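Local coordinates for beta-N-acetylhexosaminidase (Bacteroides fragilis, PDB 4PYS), which probably hydrolyses terminal N-acetylhexosamine residues from the non-reducing ends of glycans, as a glycoside hydrolase of family 20, at residues E468-D471 against E472-K476; Y401-A404 against R405-D408; I210-A213 against A214-I218; E443-I446 against D447-F451. All blocks are in the same frame, centred on the assembly; numbering follows the deposited sequence.

Contact 1. Residues E468-D471 against E472-K476. With FMT (formic acid), chain K.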
loop_
_atom_site.group_PDB
_atom_site.type_symbol
_atom_site.label_atom_id
_atom_site.label_comp_id
_atom_site.label_asym_id
_atom_site.label_seq_id
_atom_site.Cartn_x
_atom_site.Cartn_y
_atom_site.Cartn_z
ATOM N N GLU A 468 21.205 2.924 13.083
ATOM C CA GLU A 468 20.168 3.185 14.070
ATOM C C GLU A 468 19.819 1.848 14.708
ATOM O O GLU A 468 19.195 0.997 14.067
ATOM C CB GLU A 468 18.925 3.779 13.404
ATOM C CG GLU A 468 17.823 4.108 14.421
ATOM C CD GLU A 468 16.536 4.550 13.754
ATOM O OE1 GLU A 468 16.439 4.433 12.511
ATOM O OE2 GLU A 468 15.615 4.991 14.471
ATOM N N ASN A 469 20.216 1.641 15.958
ATOM C CA ASN A 469 19.989 0.330 16.561
ATOM C C ASN A 469 18.566 0.206 17.099
ATOM O O ASN A 469 17.798 1.180 17.076
ATOM C CB ASN A 469 21.058 -0.018 17.615
ATOM C CG ASN A 469 21.108 0.980 18.759
ATOM O OD1 ASN A 469 20.079 1.493 19.191
ATOM N ND2 ASN A 469 22.307 1.265 19.250
ATOM N N PHE A 470 18.199 -0.997 17.523
ATOM C CA PHE A 470 16.820 -1.246 17.902
ATOM C C PHE A 470 16.463 -0.434 19.131
ATOM O O PHE A 470 15.328 0.028 19.268
ATOM C CB PHE A 470 16.573 -2.729 18.203
ATOM C CG PHE A 470 15.167 -3.001 18.669
ATOM C CD1 PHE A 470 14.131 -3.094 17.747
ATOM C CD2 PHE A 470 14.875 -3.086 20.022
ATOM C CE1 PHE A 470 12.815 -3.320 18.176
ATOM C CE2 PHE A 470 13.579 -3.308 20.463
ATOM C CZ PHE A 470 12.546 -3.422 19.533
ATOM N N ASP A 471 17.416 -0.292 20.047
ATOM C CA ASP A 471 17.126 0.412 21.289
ATOM C C ASP A 471 16.767 1.860 20.972
ATOM O O ASP A 471 15.824 2.410 21.544
ATOM C CB ASP A 471 18.308 0.363 22.254
ATOM C CG ASP A 471 18.626 -1.037 22.723
ATOM O OD1 ASP A 471 17.697 -1.861 22.874
ATOM O OD2 ASP A 471 19.822 -1.313 22.946
ATOM N N GLU A 472 17.504 2.480 20.049
ATOM C CA GLU A 472 17.186 3.855 19.669
ATOM C C GLU A 472 15.849 3.957 18.945
ATOM O O GLU A 472 15.040 4.852 19.229
ATOM C CB GLU A 472 18.284 4.462 18.787
ATOM C CG GLU A 472 17.928 5.870 18.328
ATOM C CD GLU A 472 19.042 6.552 17.550
ATOM O OE1 GLU A 472 19.958 5.844 17.081
ATOM O OE2 GLU A 472 18.999 7.794 17.416
ATOM N N PHE A 473 15.623 3.043 18.007
ATOM C CA PHE A 473 14.381 3.031 17.253
ATOM C C PHE A 473 13.174 2.793 18.162
ATOM O O PHE A 473 12.170 3.494 18.067
ATOM C CB PHE A 473 14.428 1.953 16.189
ATOM C CG PHE A 473 13.100 1.716 15.558
ATOM C CD1 PHE A 473 12.594 2.633 14.651
ATOM C CD2 PHE A 473 12.346 0.601 15.901
ATOM C CE1 PHE A 473 11.337 2.432 14.077
ATOM C CE2 PHE A 473 11.103 0.395 15.330
ATOM C CZ PHE A 473 10.607 1.317 14.427
ATOM N N TYR A 474 13.275 1.809 19.047
ATOM C CA TYR A 474 12.172 1.499 19.959
ATOM C C TYR A 474 11.888 2.678 20.904
ATOM O O TYR A 474 10.732 2.964 21.237
ATOM C CB TYR A 474 12.510 0.220 20.730
ATOM C CG TYR A 474 11.429 -0.260 21.671
ATOM C CD1 TYR A 474 10.096 -0.302 21.272
ATOM C CD2 TYR A 474 11.750 -0.702 22.939
ATOM C CE1 TYR A 474 9.102 -0.761 22.146
ATOM C CE2 TYR A 474 10.775 -1.157 23.811
ATOM C CZ TYR A 474 9.456 -1.185 23.404
ATOM O OH TYR A 474 8.490 -1.639 24.280
ATOM N N GLY A 475 12.937 3.375 21.332
ATOM C CA GLY A 475 12.757 4.556 22.162
ATOM C C GLY A 475 11.944 5.621 21.441
ATOM O O GLY A 475 11.111 6.301 22.050
ATOM N N LYS A 476 12.175 5.763 20.139
ATOM C CA LYS A 476 11.429 6.723 19.330
ATOM C C LYS A 476 9.972 6.302 19.211
ATOM O O LYS A 476 9.076 7.134 19.342
ATOM C CB LYS A 476 12.028 6.824 17.921
ATOM C CG LYS A 476 13.437 7.442 17.877
ATOM C CD LYS A 476 13.895 7.494 16.398
ATOM C CE LYS A 476 15.330 7.945 16.288
ATOM N NZ LYS A 476 15.722 8.073 14.866
HETATM C C FMT K . 13.731 11.898 14.576
HETATM O O1 FMT K . 14.841 11.363 14.704
HETATM O O2 FMT K . 13.542 13.113 14.427
HETATM O O HOH W 1 21.429 3.909 17.159
#
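Asn469 carries CG between its backbone N and carbonyl carbon (chi1 60°), which turns OD1 back over the first turn of helix 470-486 toward Glu472. Glu468 has CG anti to its backbone N (chi1 -178°), beside the carbonyl carbon, and its extended chain brings OE2 to Lys476. Asn469 is the N-cap. Its OD1 accepts from Glu472 N at 2.9 Å, and the donor nitrogen lies almost on the line of the amide C=O. The bond caps an N-H of the first turn, as an N-cap residue does. A water accepts from Asn469 N; its short approach to Glu472 OE1 is doubtful as a bond.

The Lys476 side chain is also extended and comes from the opposite direction. Its NZ forms a salt bridge with Glu468 OE2 at 3.1 Å, reached from above the carboxylate plane. NZ also bonds Thr14 OG1 and, weakly, a formic acid. The same OE2 lies in the plane of the Phe473 ring, at its edge, 3.8 Å from CD1.

On another side of the helix, Tyr474 CB sits over one face of the Phe470 ring in a CH-pi contact, 4.0 Å from the centroid. The two side chains point the same way. The ring planes are 18° apart, but the centroids of Phe470 and Tyr474 are 5.4 Å apart and offset, leaving little overlap.

Helix 409-415 packs on this turn: Leu409 touches Phe470, Phe473 and Tyr474, and Tyr413 stacks on Phe473. Helix 453-462 adds Ala456 and Glu459 against Phe473.

Contact 2. Residues Y401-A404 against R405-D408. With FMT (formic acid), chain H.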
loop_
_atom_site.group_PDB
_atom_site.type_symbol
_atom_site.label_atom_id
_atom_site.label_comp_id
_atom_site.label_asym_id
_atom_site.label_seq_id
_atom_site.Cartn_x
_atom_site.Cartn_y
_atom_site.Cartn_z
ATOM N N TYR A 401 -3.077 -18.901 12.673
ATOM C CA TYR A 401 -1.676 -18.515 12.814
ATOM C C TYR A 401 -1.006 -19.263 13.976
ATOM O O TYR A 401 -1.251 -18.963 15.148
ATOM C CB TYR A 401 -1.561 -16.994 12.997
ATOM C CG TYR A 401 -2.144 -16.211 11.844
ATOM C CD1 TYR A 401 -1.369 -15.889 10.744
ATOM C CD2 TYR A 401 -3.476 -15.804 11.855
ATOM C CE1 TYR A 401 -1.896 -15.177 9.687
ATOM C CE2 TYR A 401 -4.016 -15.097 10.799
ATOM C CZ TYR A 401 -3.225 -14.794 9.714
ATOM O OH TYR A 401 -3.752 -14.084 8.656
ATOM N N THR A 402 -0.178 -20.253 13.650
ATOM C CA THR A 402 0.591 -20.963 14.674
ATOM C C THR A 402 1.846 -20.160 14.988
ATOM O O THR A 402 2.036 -19.071 14.457
ATOM C CB THR A 402 1.023 -22.367 14.210
ATOM O OG1 THR A 402 1.916 -22.253 13.093
ATOM C CG2 THR A 402 -0.181 -23.194 13.805
ATOM N N GLN A 403 2.704 -20.706 15.844
ATOM C CA GLN A 403 3.968 -20.055 16.187
ATOM C C GLN A 403 4.780 -19.672 14.951
ATOM O O GLN A 403 5.440 -18.629 14.919
ATOM C CB GLN A 403 4.793 -20.987 17.078
ATOM C CG GLN A 403 6.067 -20.352 17.587
ATOM C CD GLN A 403 5.794 -19.132 18.450
ATOM O OE1 GLN A 403 4.853 -19.120 19.246
ATOM N NE2 GLN A 403 6.614 -18.097 18.294
ATOM N N ALA A 404 4.722 -20.516 13.927
ATOM C CA ALA A 404 5.474 -20.283 12.692
ATOM C C ALA A 404 5.070 -19.005 11.945
ATOM O O ALA A 404 5.863 -18.457 11.171
ATOM C CB ALA A 404 5.366 -21.495 11.774
ATOM N N ARG A 405 3.840 -18.540 12.153
ATOM C CA ARG A 405 3.405 -17.294 11.524
ATOM C C ARG A 405 3.130 -16.229 12.577
ATOM O O ARG A 405 2.038 -15.666 12.653
ATOM C CB ARG A 405 2.199 -17.513 10.607
ATOM C CG ARG A 405 2.526 -18.393 9.406
ATOM C CD ARG A 405 1.441 -18.332 8.335
ATOM N NE ARG A 405 0.176 -18.865 8.823
ATOM C CZ ARG A 405 -1.015 -18.532 8.331
ATOM N NH1 ARG A 405 -2.116 -19.060 8.846
ATOM N NH2 ARG A 405 -1.105 -17.665 7.335
ATOM N N THR A 406 4.146 -15.978 13.395
ATOM C CA THR A 406 4.133 -14.889 14.360
ATOM C C THR A 406 5.479 -14.192 14.283
ATOM O O THR A 406 6.478 -14.816 13.902
ATOM C CB THR A 406 3.930 -15.386 15.816
ATOM O OG1 THR A 406 5.023 -16.225 16.216
ATOM C CG2 THR A 406 2.619 -16.176 15.948
ATOM N N PHE A 407 5.505 -12.912 14.646
ATOM C CA PHE A 407 6.763 -12.172 14.810
ATOM C C PHE A 407 6.542 -10.858 15.554
ATOM O O PHE A 407 5.412 -10.369 15.634
ATOM C CB PHE A 407 7.475 -11.923 13.461
ATOM C CG PHE A 407 6.726 -11.023 12.504
ATOM C CD1 PHE A 407 6.917 -9.645 12.526
ATOM C CD2 PHE A 407 5.873 -11.559 11.550
ATOM C CE1 PHE A 407 6.252 -8.815 11.640
ATOM C CE2 PHE A 407 5.203 -10.725 10.654
ATOM C CZ PHE A 407 5.392 -9.365 10.698
ATOM N N ASP A 408 7.613 -10.276 16.091
ATOM C CA ASP A 408 7.447 -9.025 16.817
ATOM C C ASP A 408 8.292 -7.883 16.261
ATOM O O ASP A 408 8.861 -7.984 15.169
ATOM C CB ASP A 408 7.669 -9.241 18.341
ATOM C CG ASP A 408 9.127 -9.474 18.713
ATOM O OD1 ASP A 408 10.016 -9.405 17.837
ATOM O OD2 ASP A 408 9.393 -9.718 19.914
HETATM C C FMT H . 1.532 -16.308 4.516
HETATM O O1 FMT H . 2.610 -16.878 4.364
HETATM O O2 FMT H . 0.680 -16.667 5.336
HETATM O O HOH W 2 0.502 -21.043 10.749
#
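A tight turn in the long loop between helices 386-389 and 409-415 brings Arg405 back against Tyr401 and Thr406 back against Gln403. The loop belongs to the family 20 catalytic domain. The turn is closed by Arg405 N, which donates to Thr402 O at 3.0 Å from above the carbonyl plane.

The guanidinium of Arg405 lies over one face of the Tyr401 ring, with the two planes 23° apart. The overlap is off centre. Tyr401 CD1 sits over the middle of the guanidinium, 3.6 Å from CZ, while Arg405 NH1 lies toward the rim of the ring. The Arg405 chain bends about the CG-CD bond (chi3 -64°), which folds the flat group back over the tyrosine.

Other bonds hold the guanidinium in this position. NE donates to a water at 2.9 Å, and that water also accepts from Thr402 N. NH2 donates to O2 of a formic acid at 2.9 Å, near the guanidinium plane. NH1 bonds Gly400 O. The tyrosine is held at its far end, where OH bonds Asn392.

Gln403 O receives the hydroxyl of Thr406, OG1 to O 2.8 Å. The backbone N of Thr406 adds only a weak bond to the same oxygen. The methyl CG2 of Thr406 packs near Thr402 O, 3.3 Å away.

Arg364 of helix 363-366 touches Ala404 and Arg405, and Tyr387 of helix 386-389 bonds Ala404 O. Just beyond the turn, Asp408 is the N-cap of helix 409-415.

Contact 3. Residues I210-A213 against A214-I218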
loop_
_atom_site.group_PDB
_atom_site.type_symbol
_atom_site.label_atom_id
_atom_site.label_comp_id
_atom_site.label_asym_id
_atom_site.label_seq_id
_atom_site.Cartn_x
_atom_site.Cartn_y
_atom_site.Cartn_z
ATOM N N ILE A 210 -10.088 7.861 -4.450
ATOM C CA ILE A 210 -8.968 8.287 -5.287
ATOM C C ILE A 210 -8.618 9.756 -5.052
ATOM O O ILE A 210 -7.443 10.117 -5.003
ATOM C CB ILE A 210 -9.278 8.076 -6.791
ATOM C CG1 ILE A 210 -9.389 6.588 -7.091
ATOM C CG2 ILE A 210 -8.191 8.708 -7.666
ATOM C CD1 ILE A 210 -8.088 5.863 -6.909
ATOM N N GLY A 211 -9.639 10.600 -4.917
ATOM C CA GLY A 211 -9.417 12.016 -4.686
ATOM C C GLY A 211 -8.800 12.249 -3.319
ATOM O O GLY A 211 -7.869 13.046 -3.169
ATOM N N TYR A 212 -9.310 11.543 -2.317
ATOM C CA TYR A 212 -8.781 11.640 -0.951
ATOM C C TYR A 212 -7.310 11.248 -0.907
ATOM O O TYR A 212 -6.472 11.910 -0.276
ATOM C CB TYR A 212 -9.600 10.730 -0.033
ATOM C CG TYR A 212 -9.196 10.750 1.427
ATOM C CD1 TYR A 212 -9.710 11.706 2.292
ATOM C CD2 TYR A 212 -8.314 9.799 1.944
ATOM C CE1 TYR A 212 -9.349 11.730 3.635
ATOM C CE2 TYR A 212 -7.948 9.814 3.301
ATOM C CZ TYR A 212 -8.477 10.780 4.127
ATOM O OH TYR A 212 -8.125 10.808 5.462
ATOM N N ALA A 213 -6.991 10.161 -1.595
ATOM C CA ALA A 213 -5.622 9.673 -1.629
ATOM C C ALA A 213 -4.708 10.668 -2.338
ATOM O O ALA A 213 -3.614 10.950 -1.864
ATOM C CB ALA A 213 -5.568 8.315 -2.309
ATOM N N ALA A 214 -5.158 11.194 -3.474
ATOM C CA ALA A 214 -4.352 12.139 -4.246
ATOM C C ALA A 214 -3.979 13.365 -3.413
ATOM O O ALA A 214 -2.861 13.872 -3.521
ATOM C CB ALA A 214 -5.086 12.557 -5.522
ATOM N N ASP A 215 -4.909 13.821 -2.572
ATOM C CA ASP A 215 -4.668 14.982 -1.716
ATOM C C ASP A 215 -3.573 14.726 -0.698
ATOM O O ASP A 215 -3.035 15.664 -0.107
ATOM C CB ASP A 215 -5.946 15.395 -0.981
ATOM C CG ASP A 215 -6.932 16.089 -1.884
ATOM O OD1 ASP A 215 -6.491 16.638 -2.916
ATOM O OD2 ASP A 215 -8.140 16.086 -1.560
ATOM N N ARG A 216 -3.248 13.462 -0.465
ATOM C CA ARG A 216 -2.180 13.160 0.479
ATOM C C ARG A 216 -1.054 12.318 -0.127
ATOM O O ARG A 216 -0.347 11.595 0.573
ATOM C CB ARG A 216 -2.741 12.588 1.800
ATOM C CG ARG A 216 -3.656 11.393 1.682
ATOM C CD ARG A 216 -4.749 11.418 2.769
ATOM N NE ARG A 216 -5.776 12.404 2.433
ATOM C CZ ARG A 216 -6.310 13.258 3.299
ATOM N NH1 ARG A 216 -7.217 14.130 2.893
ATOM N NH2 ARG A 216 -5.936 13.244 4.566
ATOM N N GLY A 217 -0.874 12.440 -1.441
ATOM C CA GLY A 217 0.285 11.873 -2.110
ATOM C C GLY A 217 0.284 10.365 -2.278
ATOM O O GLY A 217 1.341 9.757 -2.469
ATOM N N ILE A 218 -0.900 9.763 -2.211
ATOM C CA ILE A 218 -1.015 8.305 -2.284
ATOM C C ILE A 218 -1.624 7.875 -3.611
ATOM O O ILE A 218 -2.679 8.374 -3.994
ATOM C CB ILE A 218 -1.899 7.760 -1.143
ATOM C CG1 ILE A 218 -1.229 8.010 0.211
ATOM C CG2 ILE A 218 -2.153 6.267 -1.333
ATOM C CD1 ILE A 218 0.159 7.377 0.329
HETATM O O HOH W 3 -5.071 8.787 -5.827
#
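The guanidinium of Arg216 lies flat on the ring of Tyr212, planes only 4° apart and centres 3.6 Å apart. This is a stacked cation-pi pair. CZ of the arginine sits near CZ and CE1 of the tyrosine, NH1 reaches over CE1, and NE lies over the ring centre.

Bends at chi2 and chi3 curl the arginine back along the helix end. NE then donates to Tyr212 O at 2.8 Å, with the oxygen in the guanidinium plane. One residue thus offers Arg216 both its ring and its carbonyl. NH2 also makes salt bridges to Asp154 and Glu48, which further fix the rotation of the group.

Next to the pair, the helix ends in a Schellman motif. Ile218 N bonds Ala213 O at 3.0 Å, and Gly217 N bonds Ala214 O. Gly217 is the C-prime residue, with phi 74°. Arg216 N reaches Ala213 O from the opposite face of the carbonyl to Ile218 N. Ala213 CB packs on Ile218 CB at 3.9 Å.

The motif ends helix 203-214 and leads the chain into strand 219-223 of the catalytic barrel. Helix 146-158 packs alongside, with Ile153 on Ala213 and Ala156 on Ile218. Helix 43-49 supplies Glu48 to Arg216 and Arg44 to Asp215.

Contact 4. Residues E443-I446 against D447-F451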
loop_
_atom_site.group_PDB
_atom_site.type_symbol
_atom_site.label_atom_id
_atom_site.label_comp_id
_atom_site.label_asym_id
_atom_site.label_seq_id
_atom_site.Cartn_x
_atom_site.Cartn_y
_atom_site.Cartn_z
ATOM N N GLU A 443 -12.874 -4.639 11.495
ATOM C CA GLU A 443 -12.215 -3.326 11.544
ATOM C C GLU A 443 -11.586 -3.027 12.910
ATOM O O GLU A 443 -10.504 -2.428 12.989
ATOM C CB GLU A 443 -13.211 -2.214 11.204
ATOM C CG GLU A 443 -13.721 -2.240 9.765
ATOM C CD GLU A 443 -14.550 -1.018 9.425
ATOM O OE1 GLU A 443 -14.335 0.041 10.050
ATOM O OE2 GLU A 443 -15.411 -1.116 8.530
ATOM N N SER A 444 -12.279 -3.421 13.975
ATOM C CA SER A 444 -11.812 -3.140 15.342
ATOM C C SER A 444 -10.548 -3.921 15.707
ATOM O O SER A 444 -9.937 -3.679 16.761
ATOM C CB SER A 444 -12.908 -3.466 16.348
ATOM O OG SER A 444 -13.198 -4.854 16.336
HETATM N N MSE A 445 -10.169 -4.860 14.842
HETATM C CA MSE A 445 -9.032 -5.755 15.097
HETATM C C MSE A 445 -7.797 -5.370 14.308
HETATM O O MSE A 445 -6.720 -5.959 14.477
HETATM C CB MSE A 445 -9.425 -7.202 14.779
HETATM C CG MSE A 445 -10.427 -7.772 15.740
HETATM SE SE MSE A 445 -11.219 -9.424 15.077
HETATM C CE MSE A 445 -9.630 -10.418 14.810
ATOM N N ILE A 446 -7.927 -4.364 13.451
ATOM C CA ILE A 446 -6.823 -4.025 12.560
ATOM C C ILE A 446 -5.641 -3.334 13.254
ATOM O O ILE A 446 -4.497 -3.767 13.098
ATOM C CB ILE A 446 -7.301 -3.185 11.364
ATOM C CG1 ILE A 446 -8.309 -3.987 10.530
ATOM C CG2 ILE A 446 -6.119 -2.755 10.506
ATOM C CD1 ILE A 446 -8.966 -3.199 9.385
ATOM N N ASP A 447 -5.900 -2.265 14.005
ATOM C CA ASP A 447 -4.798 -1.458 14.550
ATOM C C ASP A 447 -3.833 -2.247 15.443
ATOM O O ASP A 447 -2.628 -2.007 15.410
ATOM C CB ASP A 447 -5.336 -0.259 15.344
ATOM C CG ASP A 447 -5.829 0.863 14.454
ATOM O OD1 ASP A 447 -5.593 0.808 13.228
ATOM O OD2 ASP A 447 -6.462 1.803 14.987
ATOM N N ARG A 448 -4.347 -3.187 16.234
ATOM C CA ARG A 448 -3.476 -3.893 17.184
ATOM C C ARG A 448 -2.496 -4.813 16.465
ATOM O O ARG A 448 -1.481 -5.224 17.033
ATOM C CB ARG A 448 -4.298 -4.673 18.209
ATOM C CG ARG A 448 -4.934 -5.935 17.663
ATOM C CD ARG A 448 -5.935 -6.495 18.644
ATOM N NE ARG A 448 -7.240 -5.841 18.530
ATOM C CZ ARG A 448 -8.345 -6.282 19.117
ATOM N NH1 ARG A 448 -8.298 -7.367 19.875
ATOM N NH2 ARG A 448 -9.497 -5.645 18.945
ATOM N N ARG A 449 -2.786 -5.113 15.199
ATOM C CA ARG A 449 -1.869 -5.871 14.348
ATOM C C ARG A 449 -0.911 -4.943 13.598
ATOM O O ARG A 449 0.286 -5.218 13.457
ATOM C CB ARG A 449 -2.684 -6.677 13.318
ATOM C CG ARG A 449 -3.377 -7.903 13.887
ATOM C CD ARG A 449 -4.617 -8.255 13.052
ATOM N NE ARG A 449 -5.153 -9.552 13.456
ATOM C CZ ARG A 449 -5.840 -9.763 14.572
ATOM N NH1 ARG A 449 -6.106 -8.758 15.402
ATOM N NH2 ARG A 449 -6.269 -10.984 14.858
ATOM N N VAL A 450 -1.446 -3.837 13.103
ATOM C CA VAL A 450 -0.669 -2.923 12.276
ATOM C C VAL A 450 0.390 -2.157 13.077
ATOM O O VAL A 450 1.543 -2.059 12.642
ATOM C CB VAL A 450 -1.592 -1.959 11.534
ATOM C CG1 VAL A 450 -0.780 -0.885 10.809
ATOM C CG2 VAL A 450 -2.458 -2.742 10.528
ATOM N N PHE A 451 0.001 -1.630 14.242
ATOM C CA PHE A 451 0.920 -0.850 15.095
ATOM C C PHE A 451 1.383 -1.644 16.301
ATOM O O PHE A 451 0.574 -2.305 16.945
ATOM C CB PHE A 451 0.209 0.410 15.604
ATOM C CG PHE A 451 -0.013 1.440 14.534
ATOM C CD1 PHE A 451 -1.157 1.406 13.753
ATOM C CD2 PHE A 451 0.941 2.422 14.299
ATOM C CE1 PHE A 451 -1.353 2.348 12.751
ATOM C CE2 PHE A 451 0.752 3.366 13.301
ATOM C CZ PHE A 451 -0.400 3.321 12.535
HETATM O O HOH W 4 -8.513 -1.486 14.642
HETATM O O HOH W 5 -7.134 -3.198 17.158
#
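Ile446, selenomethionine Met445 and Arg449 meet where the short helix 447-450 begins, after strand 428-435 of the catalytic TIM barrel and the loop that follows it. Ile446 O accepts twice, from Val450 N at 3.1 Å and from Arg449 N at 3.0 Å. The first donor lies in the carbonyl plane and the second above it. The Ile446 and Val450 side chains run side by side, CG2 to CG2 3.7 Å, and both touch Leu435 of the strand.

Met445 and Arg449 also point the same way. Arg449 is extended from CG to NE, which carries NH1 to Met445 O at 3.0 Å. The oxygen is tilted 30° from the guanidinium plane. Met445 CE lies 3.4 Å from NH2 of the same arginine. NH1 also bonds Trp505 O, and Trp398 makes a cation-pi contact with the group.

Arg448 bends at chi3 and brings one face of its guanidinium over Met445 CG. Its NH1 pairs with the C-terminal carboxylate of Asp506. Asp447 is held by Tyr152 and Lys151 of helix 146-158.

Arg448 NH2 donates to Ser444 O at 3.0 Å, and one water donates to that oxygen while accepting from both N and NE of Arg448.

How the contacts relate
Following the chain from the N terminus, contact 3 comes first, then contacts 2, 4 and 1. Each is one continuous stretch, so they lie in series and none nests in or crosses another. Contact 3 closes the end of helix 203-214 before strand 219-223, and its Arg216 and Asp215 reach helix 43-49 through salt bridges. Contact 2 closes a turn before helix 409-415. Contact 4 leads from the loop after strand 428-435 into helix 447-450, and contact 1 starts helix 470-486. Contacts 2 and 3 lie on opposite sides of the chain's centre. Contacts 2 and 4 are nearest, about 16 Å between centres. Helix 146-158 borders contacts 3 and 4. Helix 409-415 follows contact 2 and packs on contact 1.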